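Local coordinates for protein Ta0487 (Thermoplasma acidophilum, PDB 3KBQ), which is of unknown function but belongs to the CinA family, the fragment here being its probable molybdopterin-binding domain, at residues Q90-D95 against K120-C125. Residues are numbered along the deposited sequence; the frame is centred on the assembly and turned at random.
Sequences QDLRID and KIPPSC
The carboxamide of Gln-90 grips Ser-124 at two points. Ser-124 N donates to Gln-90 OE1 over 3.1 Å, in the carbonyl plane and on a lone pair, while Gln-90 NE2 gives a more bent bond (131° at the hydrogen) to Ser-124 OG at 2.9 Å, with the hydroxyl tilted out of the amide plane. Gln-90 reaches there by an extended chain (chi2 -168°) that runs past Pro-123 in the opposite sense, and Gln-90 OE1 comes within 3.0 Å of Pro-123 CD. An alanine in place of Gln-90 would probably leave Ser-124 N without this acceptor and Ser-124 OG without this donor, and open a gap beside the two proline rings. Further along, Arg-93 and Ile-121 form the hydrogen-bonded pair of a two-stranded antiparallel sheet, separate from the domain's six-stranded mixed sheet; Arg-93 N meets Ile-121 O at 3.0 Å, and Ile-121 N returns the bond to Arg-93 O. On the face carrying Ile-94 and Lys-120, the bent lysine chain crosses Ile-94, bringing Lys-120 CD 3.6 Å from Ile-94 N. Leu-92 CD2 packs on Pro-122 CD at 3.8 Å, and the leucine rests on Val-81 and Ala-85 of helix 80-87. Asp-95 CB touches Ile-121 CD1, and Asp-95, N-cap of helix 96-106, bonds Ala-98 N through OD2. Ser-124 also bonds Ala-141 through its backbone, and at the end of the type I turn Pro-122 to Cys-125 the Cys-125 to Cys-140 disulfide ties the chain to strand 137-142.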
loop_
_atom_site.group_PDB
_atom_site.type_symbol
_atom_site.label_atom_id
_atom_site.label_comp_id
_atom_site.label_asym_id
_atom_site.label_seq_id
_atom_site.Cartn_x
_atom_site.Cartn_y
_atom_site.Cartn_z
ATOM N N GLN B 90 15.772 7.655 -16.863
ATOM C CA GLN B 90 16.853 6.941 -17.552
ATOM C C GLN B 90 16.367 5.914 -18.566
ATOM O O GLN B 90 15.219 5.460 -18.520
ATOM C CB GLN B 90 17.747 6.250 -16.556
ATOM C CG GLN B 90 18.248 7.167 -15.495
ATOM C CD GLN B 90 19.355 6.548 -14.693
ATOM O OE1 GLN B 90 19.577 5.328 -14.715
ATOM N NE2 GLN B 90 20.073 7.389 -13.976
ATOM N N ASP B 91 17.251 5.575 -19.492
ATOM C CA ASP B 91 16.971 4.518 -20.442
ATOM C C ASP B 91 17.496 3.175 -19.901
ATOM O O ASP B 91 18.505 3.105 -19.196
ATOM C CB ASP B 91 17.614 4.819 -21.808
ATOM C CG ASP B 91 17.144 6.135 -22.400
ATOM O OD1 ASP B 91 15.965 6.511 -22.176
ATOM O OD2 ASP B 91 17.947 6.800 -23.083
ATOM N N LEU B 92 16.806 2.110 -20.259
ATOM C CA LEU B 92 17.323 0.768 -20.031
ATOM C C LEU B 92 18.400 0.395 -21.070
ATOM O O LEU B 92 18.240 0.674 -22.257
ATOM C CB LEU B 92 16.179 -0.231 -20.145
ATOM C CG LEU B 92 15.042 -0.064 -19.126
ATOM C CD1 LEU B 92 13.892 -1.033 -19.459
ATOM C CD2 LEU B 92 15.555 -0.249 -17.706
ATOM N N ARG B 93 19.465 -0.245 -20.598
ATOM C CA ARG B 93 20.446 -0.873 -21.448
ATOM C C ARG B 93 20.750 -2.252 -20.875
ATOM O O ARG B 93 20.704 -2.449 -19.655
ATOM C CB ARG B 93 21.741 -0.038 -21.529
ATOM C CG ARG B 93 22.668 -0.219 -20.339
ATOM C CD ARG B 93 23.860 0.744 -20.349
ATOM N NE ARG B 93 24.592 0.719 -21.620
ATOM C CZ ARG B 93 25.677 -0.021 -21.873
ATOM N NH1 ARG B 93 26.199 -0.816 -20.939
ATOM N NH2 ARG B 93 26.251 0.039 -23.074
ATOM N N ILE B 94 21.060 -3.187 -21.773
ATOM C CA ILE B 94 21.535 -4.509 -21.397
ATOM C C ILE B 94 22.755 -4.348 -20.492
ATOM O O ILE B 94 23.684 -3.605 -20.821
ATOM C CB ILE B 94 21.877 -5.394 -22.638
ATOM C CG1 ILE B 94 20.607 -5.750 -23.435
ATOM C CG2 ILE B 94 22.618 -6.684 -22.220
ATOM C CD1 ILE B 94 20.895 -6.367 -24.855
ATOM N N ASP B 95 22.692 -4.986 -19.325
ATOM C CA ASP B 95 23.842 -5.219 -18.466
ATOM C C ASP B 95 24.393 -6.599 -18.810
ATOM O O ASP B 95 23.712 -7.625 -18.638
ATOM C CB ASP B 95 23.413 -5.145 -16.985
ATOM C CG ASP B 95 24.533 -5.553 -16.012
ATOM O OD1 ASP B 95 24.928 -4.692 -15.220
ATOM O OD2 ASP B 95 24.999 -6.712 -16.005
ATOM N N LYS B 120 17.898 -5.931 -18.805
ATOM C CA LYS B 120 17.833 -4.506 -19.187
ATOM C C LYS B 120 17.694 -3.684 -17.893
ATOM O O LYS B 120 16.799 -3.927 -17.076
ATOM C CB LYS B 120 16.678 -4.264 -20.179
ATOM C CG LYS B 120 16.917 -4.621 -21.656
ATOM C CD LYS B 120 17.574 -3.415 -22.435
ATOM C CE LYS B 120 17.108 -3.248 -23.937
ATOM N NZ LYS B 120 18.114 -3.551 -25.084
ATOM N N ILE B 121 18.609 -2.750 -17.664
ATOM C CA ILE B 121 18.760 -2.104 -16.349
ATOM C C ILE B 121 19.086 -0.633 -16.636
ATOM O O ILE B 121 19.734 -0.372 -17.645
ATOM C CB ILE B 121 19.925 -2.796 -15.608
ATOM C CG1 ILE B 121 19.424 -3.908 -14.687
ATOM C CG2 ILE B 121 20.763 -1.874 -14.788
ATOM C CD1 ILE B 121 20.569 -4.919 -14.388
ATOM N N PRO B 122 18.619 0.324 -15.796
ATOM C CA PRO B 122 19.154 1.684 -15.981
ATOM C C PRO B 122 20.558 1.842 -15.330
ATOM O O PRO B 122 20.916 1.073 -14.441
ATOM C CB PRO B 122 18.102 2.557 -15.274
ATOM C CG PRO B 122 17.633 1.737 -14.158
ATOM C CD PRO B 122 17.709 0.261 -14.629
ATOM N N PRO B 123 21.360 2.825 -15.768
ATOM C CA PRO B 123 22.723 2.961 -15.203
ATOM C C PRO B 123 22.795 3.267 -13.710
ATOM O O PRO B 123 23.811 2.989 -13.090
ATOM C CB PRO B 123 23.330 4.124 -16.010
ATOM C CG PRO B 123 22.199 4.853 -16.546
ATOM C CD PRO B 123 21.133 3.809 -16.835
ATOM N N SER B 124 21.729 3.814 -13.128
ATOM C CA SER B 124 21.702 4.065 -11.683
ATOM C C SER B 124 21.618 2.810 -10.809
ATOM O O SER B 124 21.673 2.919 -9.575
ATOM C CB SER B 124 20.512 4.957 -11.342
ATOM O OG SER B 124 20.884 6.329 -11.381
ATOM N N CYS B 125 21.442 1.644 -11.432
ATOM C CA CYS B 125 21.261 0.393 -10.692
ATOM C C CYS B 125 22.384 -0.583 -10.946
ATOM O O CYS B 125 22.988 -0.544 -12.009
ATOM C CB CYS B 125 19.945 -0.259 -11.094
ATOM S SG CYS B 125 18.504 0.782 -10.707
#